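PDB 6H6X: 3-polyprenyl-4-hydroxybenzoate decarboxylase and related decarboxylases from Pelotomaculum thermopropionicum, which probably acts as a prenylated-FMN-dependent decarboxylase of the UbiD family that can also carboxylate 2-furoic acid to 2,5-furandicarboxylic acid. Local coordinates for residues 119-133 against 283-295. The protein carries 8 engineered substitutions. Numbering follows the deposited sequence.
Sequences IPTHHAGDAGPYITA and QPVYHTIIPASRE. With 4LU (1-deoxy-5-O-phosphono-1-(3,3,4,5-tetramethyl-9,11-dioxo-2,3,8,9,10,11-hexahydro-7H-quinolino[1,8-fg]pteridin-12-ium-7-y l)-D-ribitol), chain I.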
loop_
_atom_site.group_PDB
_atom_site.type_symbol
_atom_site.label_atom_id
_atom_site.label_comp_id
_atom_site.label_asym_id
_atom_site.label_seq_id
_atom_site.Cartn_x
_atom_site.Cartn_y
_atom_site.Cartn_z
ATOM N N ILE B 119 17.530 -24.359 16.359
ATOM C CA ILE B 119 17.776 -23.683 15.129
ATOM C C ILE B 119 16.619 -24.032 14.212
ATOM O O ILE B 119 16.477 -25.190 13.845
ATOM C CB ILE B 119 19.111 -24.100 14.519
ATOM C CG1 ILE B 119 20.232 -23.760 15.495
ATOM C CG2 ILE B 119 19.342 -23.432 13.167
ATOM C CD1 ILE B 119 21.535 -24.386 15.162
ATOM N N PRO B 120 15.827 -23.020 13.782
ATOM C CA PRO B 120 14.635 -23.281 12.981
ATOM C C PRO B 120 14.879 -23.689 11.564
ATOM O O PRO B 120 15.948 -23.429 11.010
ATOM C CB PRO B 120 13.908 -21.922 12.973
ATOM C CG PRO B 120 14.574 -21.086 14.031
ATOM C CD PRO B 120 15.984 -21.571 14.014
ATOM N N THR B 121 13.860 -24.301 10.977
ATOM C CA THR B 121 13.758 -24.497 9.523
ATOM C C THR B 121 12.679 -23.518 9.074
ATOM O O THR B 121 11.569 -23.490 9.638
ATOM C CB THR B 121 13.428 -25.970 9.221
ATOM O OG1 THR B 121 14.386 -26.791 9.902
ATOM C CG2 THR B 121 13.531 -26.271 7.779
ATOM N N HIS B 122 13.009 -22.626 8.136
ATOM C CA HIS B 122 12.169 -21.444 7.941
ATOM C C HIS B 122 11.075 -21.611 6.845
ATOM O O HIS B 122 9.884 -21.448 7.119
ATOM C CB HIS B 122 13.049 -20.224 7.683
ATOM C CG HIS B 122 13.867 -19.823 8.866
ATOM N ND1 HIS B 122 15.132 -20.320 9.102
ATOM C CD2 HIS B 122 13.577 -19.010 9.907
ATOM C CE1 HIS B 122 15.590 -19.812 10.236
ATOM N NE2 HIS B 122 14.666 -19.019 10.744
ATOM N N HIS B 123 11.501 -21.878 5.618
ATOM C CA HIS B 123 10.622 -21.983 4.457
ATOM C C HIS B 123 10.660 -23.389 3.853
ATOM O O HIS B 123 11.638 -24.099 4.017
ATOM C CB HIS B 123 11.046 -20.940 3.421
ATOM C CG HIS B 123 10.763 -19.530 3.864
ATOM N ND1 HIS B 123 11.735 -18.730 4.424
ATOM C CD2 HIS B 123 9.616 -18.798 3.883
ATOM C CE1 HIS B 123 11.222 -17.535 4.692
ATOM N NE2 HIS B 123 9.930 -17.563 4.410
ATOM N N ALA B 124 9.590 -23.743 3.132
ATOM C CA ALA B 124 9.362 -25.069 2.490
ATOM C C ALA B 124 10.543 -25.618 1.730
ATOM O O ALA B 124 10.988 -26.725 1.992
ATOM C CB ALA B 124 8.167 -24.985 1.533
ATOM N N GLY B 125 11.067 -24.848 0.789
ATOM C CA GLY B 125 12.235 -25.306 0.010
ATOM C C GLY B 125 13.604 -25.379 0.702
ATOM O O GLY B 125 14.578 -25.721 0.052
ATOM N N ASP B 126 13.703 -25.024 1.989
ATOM C CA ASP B 126 15.016 -24.924 2.668
ATOM C C ASP B 126 15.658 -26.310 2.868
ATOM O O ASP B 126 14.976 -27.247 3.276
ATOM C CB ASP B 126 14.894 -24.232 4.057
ATOM C CG ASP B 126 14.654 -22.703 3.979
ATOM O OD1 ASP B 126 14.618 -22.073 2.891
ATOM O OD2 ASP B 126 14.522 -22.127 5.066
ATOM N N ALA B 127 16.968 -26.408 2.638
ATOM C CA ALA B 127 17.700 -27.670 2.805
ATOM C C ALA B 127 17.738 -28.260 4.215
ATOM O O ALA B 127 17.925 -29.457 4.370
ATOM C CB ALA B 127 19.117 -27.498 2.317
ATOM N N GLY B 128 17.593 -27.423 5.233
ATOM C CA GLY B 128 17.527 -27.888 6.608
ATOM C C GLY B 128 17.470 -26.681 7.545
ATOM O O GLY B 128 17.112 -25.581 7.124
ATOM N N PRO B 129 17.842 -26.867 8.815
ATOM C CA PRO B 129 17.885 -25.750 9.749
ATOM C C PRO B 129 18.973 -24.741 9.365
ATOM O O PRO B 129 20.033 -25.135 8.886
ATOM C CB PRO B 129 18.224 -26.413 11.065
ATOM C CG PRO B 129 17.906 -27.868 10.885
ATOM C CD PRO B 129 18.264 -28.123 9.453
ATOM N N TYR B 130 18.674 -23.451 9.520
ATOM C CA TYR B 130 19.623 -22.384 9.208
ATOM C C TYR B 130 19.774 -21.430 10.351
ATOM O O TYR B 130 18.791 -21.052 10.979
ATOM C CB TYR B 130 19.159 -21.583 8.001
ATOM C CG TYR B 130 19.691 -22.097 6.696
ATOM C CD1 TYR B 130 19.076 -23.131 6.050
ATOM C CD2 TYR B 130 20.785 -21.509 6.091
ATOM C CE1 TYR B 130 19.545 -23.609 4.838
ATOM C CE2 TYR B 130 21.260 -21.970 4.894
ATOM C CZ TYR B 130 20.616 -23.040 4.279
ATOM O OH TYR B 130 21.040 -23.521 3.083
ATOM N N ILE B 131 21.017 -21.046 10.609
ATOM C CA ILE B 131 21.340 -19.954 11.541
ATOM C C ILE B 131 21.307 -18.698 10.687
ATOM O O ILE B 131 22.071 -18.597 9.745
ATOM C CB ILE B 131 22.745 -20.150 12.163
ATOM C CG1 ILE B 131 22.774 -21.463 12.971
ATOM C CG2 ILE B 131 23.135 -18.967 13.032
ATOM C CD1 ILE B 131 24.135 -21.790 13.529
ATOM N N THR B 132 20.408 -17.769 11.014
ATOM C CA THR B 132 20.174 -16.584 10.193
ATOM C C THR B 132 20.493 -15.264 10.885
ATOM O O THR B 132 20.436 -14.256 10.226
ATOM C CB THR B 132 18.723 -16.504 9.736
ATOM O OG1 THR B 132 17.875 -16.601 10.880
ATOM C CG2 THR B 132 18.408 -17.681 8.823
ATOM N N ALA B 133 20.809 -15.272 12.179
ATOM C CA ALA B 133 21.028 -14.032 12.906
ATOM C C ALA B 133 22.383 -13.899 13.592
ATOM O O ALA B 133 22.526 -13.158 14.561
ATOM C CB ALA B 133 19.918 -13.823 13.904
ATOM N N GLN B 283 21.196 -20.325 30.461
ATOM C CA GLN B 283 19.815 -20.206 29.988
ATOM C C GLN B 283 19.700 -19.140 28.882
ATOM O O GLN B 283 19.062 -18.092 29.053
ATOM C CB GLN B 283 18.845 -19.973 31.176
ATOM C CG GLN B 283 18.783 -21.171 32.145
ATOM C CD GLN B 283 17.492 -21.239 32.966
ATOM O OE1 GLN B 283 16.808 -20.221 33.179
ATOM N NE2 GLN B 283 17.144 -22.451 33.427
ATOM N N PRO B 284 20.369 -19.396 27.743
ATOM C CA PRO B 284 20.392 -18.409 26.651
ATOM C C PRO B 284 19.058 -18.252 25.905
ATOM O O PRO B 284 18.208 -19.145 25.933
ATOM C CB PRO B 284 21.428 -18.986 25.710
ATOM C CG PRO B 284 21.350 -20.447 25.887
ATOM C CD PRO B 284 20.943 -20.688 27.330
ATOM N N VAL B 285 18.892 -17.118 25.233
ATOM C CA VAL B 285 17.816 -16.902 24.260
ATOM C C VAL B 285 18.390 -16.986 22.856
ATOM O O VAL B 285 19.330 -16.292 22.553
ATOM C CB VAL B 285 17.169 -15.536 24.433
ATOM C CG1 VAL B 285 15.896 -15.455 23.636
ATOM C CG2 VAL B 285 16.878 -15.286 25.899
ATOM N N TYR B 286 17.812 -17.836 22.009
ATOM C CA TYR B 286 18.232 -17.969 20.644
ATOM C C TYR B 286 17.421 -16.962 19.763
ATOM O O TYR B 286 16.200 -16.924 19.850
ATOM C CB TYR B 286 18.062 -19.385 20.167
ATOM C CG TYR B 286 18.553 -19.589 18.740
ATOM C CD1 TYR B 286 17.730 -19.293 17.645
ATOM C CD2 TYR B 286 19.842 -20.035 18.465
ATOM C CE1 TYR B 286 18.186 -19.435 16.350
ATOM C CE2 TYR B 286 20.282 -20.189 17.157
ATOM C CZ TYR B 286 19.436 -19.873 16.122
ATOM O OH TYR B 286 19.872 -20.026 14.817
ATOM N N HIS B 287 18.107 -16.189 18.924
ATOM C CA HIS B 287 17.459 -15.190 18.043
ATOM C C HIS B 287 17.497 -15.718 16.604
ATOM O O HIS B 287 18.537 -16.176 16.105
ATOM C CB HIS B 287 18.182 -13.877 18.159
ATOM C CG HIS B 287 17.718 -12.832 17.209
ATOM N ND1 HIS B 287 18.571 -11.897 16.687
ATOM C CD2 HIS B 287 16.502 -12.558 16.701
ATOM C CE1 HIS B 287 17.886 -11.054 15.940
ATOM N NE2 HIS B 287 16.629 -11.436 15.933
ATOM N N THR B 288 16.336 -15.732 15.947
ATOM C CA THR B 288 16.330 -16.019 14.525
ATOM C C THR B 288 15.739 -14.847 13.750
ATOM O O THR B 288 14.899 -14.110 14.286
ATOM C CB THR B 288 15.605 -17.326 14.213
ATOM O OG1 THR B 288 15.985 -17.721 12.896
ATOM C CG2 THR B 288 14.067 -17.200 14.340
ATOM N N ILE B 289 16.219 -14.663 12.527
ATOM C CA ILE B 289 15.641 -13.657 11.632
ATOM C C ILE B 289 14.948 -14.452 10.547
ATOM O O ILE B 289 15.561 -15.294 9.898
ATOM C CB ILE B 289 16.727 -12.743 11.054
ATOM C CG1 ILE B 289 17.215 -11.743 12.130
ATOM C CG2 ILE B 289 16.216 -11.976 9.862
ATOM C CD1 ILE B 289 18.571 -11.110 11.761
ATOM N N ILE B 290 13.664 -14.213 10.372
ATOM C CA ILE B 290 12.905 -14.905 9.332
ATOM C C ILE B 290 13.205 -14.203 8.016
ATOM O O ILE B 290 13.058 -12.980 7.929
ATOM C CB ILE B 290 11.423 -14.831 9.624
ATOM C CG1 ILE B 290 11.126 -15.646 10.896
ATOM C CG2 ILE B 290 10.631 -15.437 8.480
ATOM C CD1 ILE B 290 9.766 -15.274 11.483
ATOM N N PRO B 291 13.682 -14.940 7.004
ATOM C CA PRO B 291 14.042 -14.224 5.775
ATOM C C PRO B 291 12.858 -13.546 5.110
ATOM O O PRO B 291 11.714 -14.040 5.164
ATOM C CB PRO B 291 14.577 -15.332 4.898
ATOM C CG PRO B 291 15.224 -16.245 5.882
ATOM C CD PRO B 291 14.193 -16.334 6.965
ATOM N N ALA B 292 13.148 -12.414 4.504
ATOM C CA ALA B 292 12.172 -11.483 3.978
ATOM C C ALA B 292 11.142 -10.870 4.945
ATOM O O ALA B 292 10.174 -10.245 4.506
ATOM C CB ALA B 292 11.465 -12.121 2.780
ATOM N N SER B 293 11.349 -10.988 6.248
ATOM C CA SER B 293 10.569 -10.234 7.234
ATOM C C SER B 293 11.016 -8.766 7.232
ATOM O O SER B 293 12.046 -8.405 6.669
ATOM C CB SER B 293 10.784 -10.807 8.651
ATOM O OG SER B 293 12.125 -10.641 9.055
ATOM N N ARG B 294 10.239 -7.930 7.880
ATOM C CA ARG B 294 10.578 -6.509 8.082
ATOM C C ARG B 294 11.885 -6.329 8.791
ATOM O O ARG B 294 12.666 -5.467 8.426
ATOM C CB ARG B 294 9.452 -5.775 8.816
ATOM C CG ARG B 294 8.178 -5.552 7.983
ATOM C CD ARG B 294 8.529 -4.714 6.781
ATOM N NE ARG B 294 7.340 -4.100 6.179
ATOM C CZ ARG B 294 6.674 -4.574 5.131
ATOM N NH1 ARG B 294 7.033 -5.730 4.472
ATOM N NH2 ARG B 294 5.655 -3.849 4.695
ATOM N N GLU B 295 12.166 -7.210 9.748
ATOM C CA GLU B 295 13.423 -7.195 10.459
ATOM C C GLU B 295 14.584 -7.465 9.491
ATOM O O GLU B 295 15.608 -6.777 9.538
ATOM C CB GLU B 295 13.377 -8.227 11.591
ATOM C CG GLU B 295 14.613 -8.391 12.450
ATOM C CD GLU B 295 14.502 -9.553 13.505
ATOM O OE1 GLU B 295 13.817 -10.606 13.278
ATOM O OE2 GLU B 295 15.141 -9.411 14.596
HETATM C C9 4LU I . 22.407 -9.972 5.808
HETATM C C8 4LU I . 21.333 -10.137 6.733
HETATM C C7 4LU I . 20.625 -11.337 6.857
HETATM C C10 4LU I . 24.451 -11.978 3.371
HETATM C C6 4LU I . 20.859 -12.405 5.803
HETATM N N3 4LU I . 25.877 -14.248 2.596
HETATM C C2 4LU I . 26.409 -12.999 2.401
HETATM C C13 4LU I . 18.884 -14.173 6.432
HETATM C C5 4LU I . 20.203 -13.815 5.778
HETATM C C1 4LU I . 21.505 -14.295 3.745
HETATM O O2 4LU I . 27.559 -12.884 1.873
HETATM N N1 4LU I . 25.712 -11.890 2.792
HETATM C C4 4LU I . 24.647 -14.444 3.159
HETATM O O4 4LU I . 24.203 -15.607 3.337
HETATM C C4A 4LU I . 23.848 -13.240 3.583
HETATM N N5 4LU I . 22.567 -13.347 4.218
HETATM C C3 4LU I . 20.674 -14.737 4.707
HETATM C C12 4LU I . 21.084 -14.515 6.852
HETATM C C5A 4LU I . 22.072 -12.263 4.992
HETATM C C7M 4LU I . 19.474 -11.461 7.855
HETATM C C8M 4LU I . 21.063 -8.944 7.611
HETATM C C9A 4LU I . 22.798 -10.966 4.887
HETATM N N10 4LU I . 23.755 -10.822 3.810
HETATM C "C1'" 4LU I . 24.382 -9.534 3.518
HETATM C "C2'" 4LU I . 25.674 -9.178 4.289
HETATM O "O2'" 4LU I . 25.610 -9.477 5.687
HETATM C "C3'" 4LU I . 25.893 -7.679 4.153
HETATM O "O3'" 4LU I . 25.788 -7.306 2.776
HETATM C "C4'" 4LU I . 27.220 -7.232 4.772
HETATM O "O4'" 4LU I . 27.284 -5.806 5.079
HETATM C "C5'" 4LU I . 28.460 -7.542 3.950
HETATM O "O5'" 4LU I . 29.486 -6.995 4.806
HETATM P P 4LU I . 30.985 -6.640 4.287
HETATM O O2P 4LU I . 31.823 -6.305 5.534
HETATM O O3P 4LU I . 31.520 -7.946 3.630
HETATM O O1P 4LU I . 30.790 -5.433 3.368
HETATM O O HOH W 1 18.192 -18.965 12.668
HETATM O O HOH W 2 21.657 -12.019 16.761
HETATM O O HOH W 3 20.329 -17.050 14.364
#
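Thr132 and Ile289 meet where they line the prenylated-FMN pocket: Thr132 O approaches C12, one of the two methyls on the cofactor's prenyl-derived ring, at 3.4 Å, and Ile289 CG2 packs against its C7M methyl. Thr132 OG1, wedged between its backbone N and carbonyl carbon (chi1 53°), donates to Ile289 O at 2.8 Å, tilted 21° from the carbonyl plane. Next to this pair, His122 NE2 and Thr288 OG1 share a hydrogen bond of 2.8 Å; the hydroxyl lies at the ring edge, near its plane. Pro120 CB covers one face of this imidazole, while Pro291 CD comes up obliquely on CG. Replacing His122 by an alanine is likely to leave the Thr288 hydroxyl without its imidazole mate and to open a gap between Pro120 and Pro291. A water bonded to Tyr130 O, Thr132 N and Tyr286 OH ties both segments together; its 2.5 Å approach to Thr288 OG1 is doubtfully short. The Tyr286 hydroxyl also lies 3.6 Å from Ile131 CA, with Ile119 CG1 and Pro120 CD packed obliquely on its ring. Ala133 CB sits over the His287 face in a CH-pi contact, 4.0 Å from the centroid; the ring's NE2 donates to Glu295 OE2, met on the syn side but 32° out of the carboxylate plane, which probably helps set the ring's rotation. Glu295 in turn accepts from the backbone of Gly59 and Leu60. The contact thus joins the start of strand 130-139, paired with strand 146-157, to the connection between strand 286-287 and helix 294-315, with strand 56-58 packed against Thr288 and Ile290.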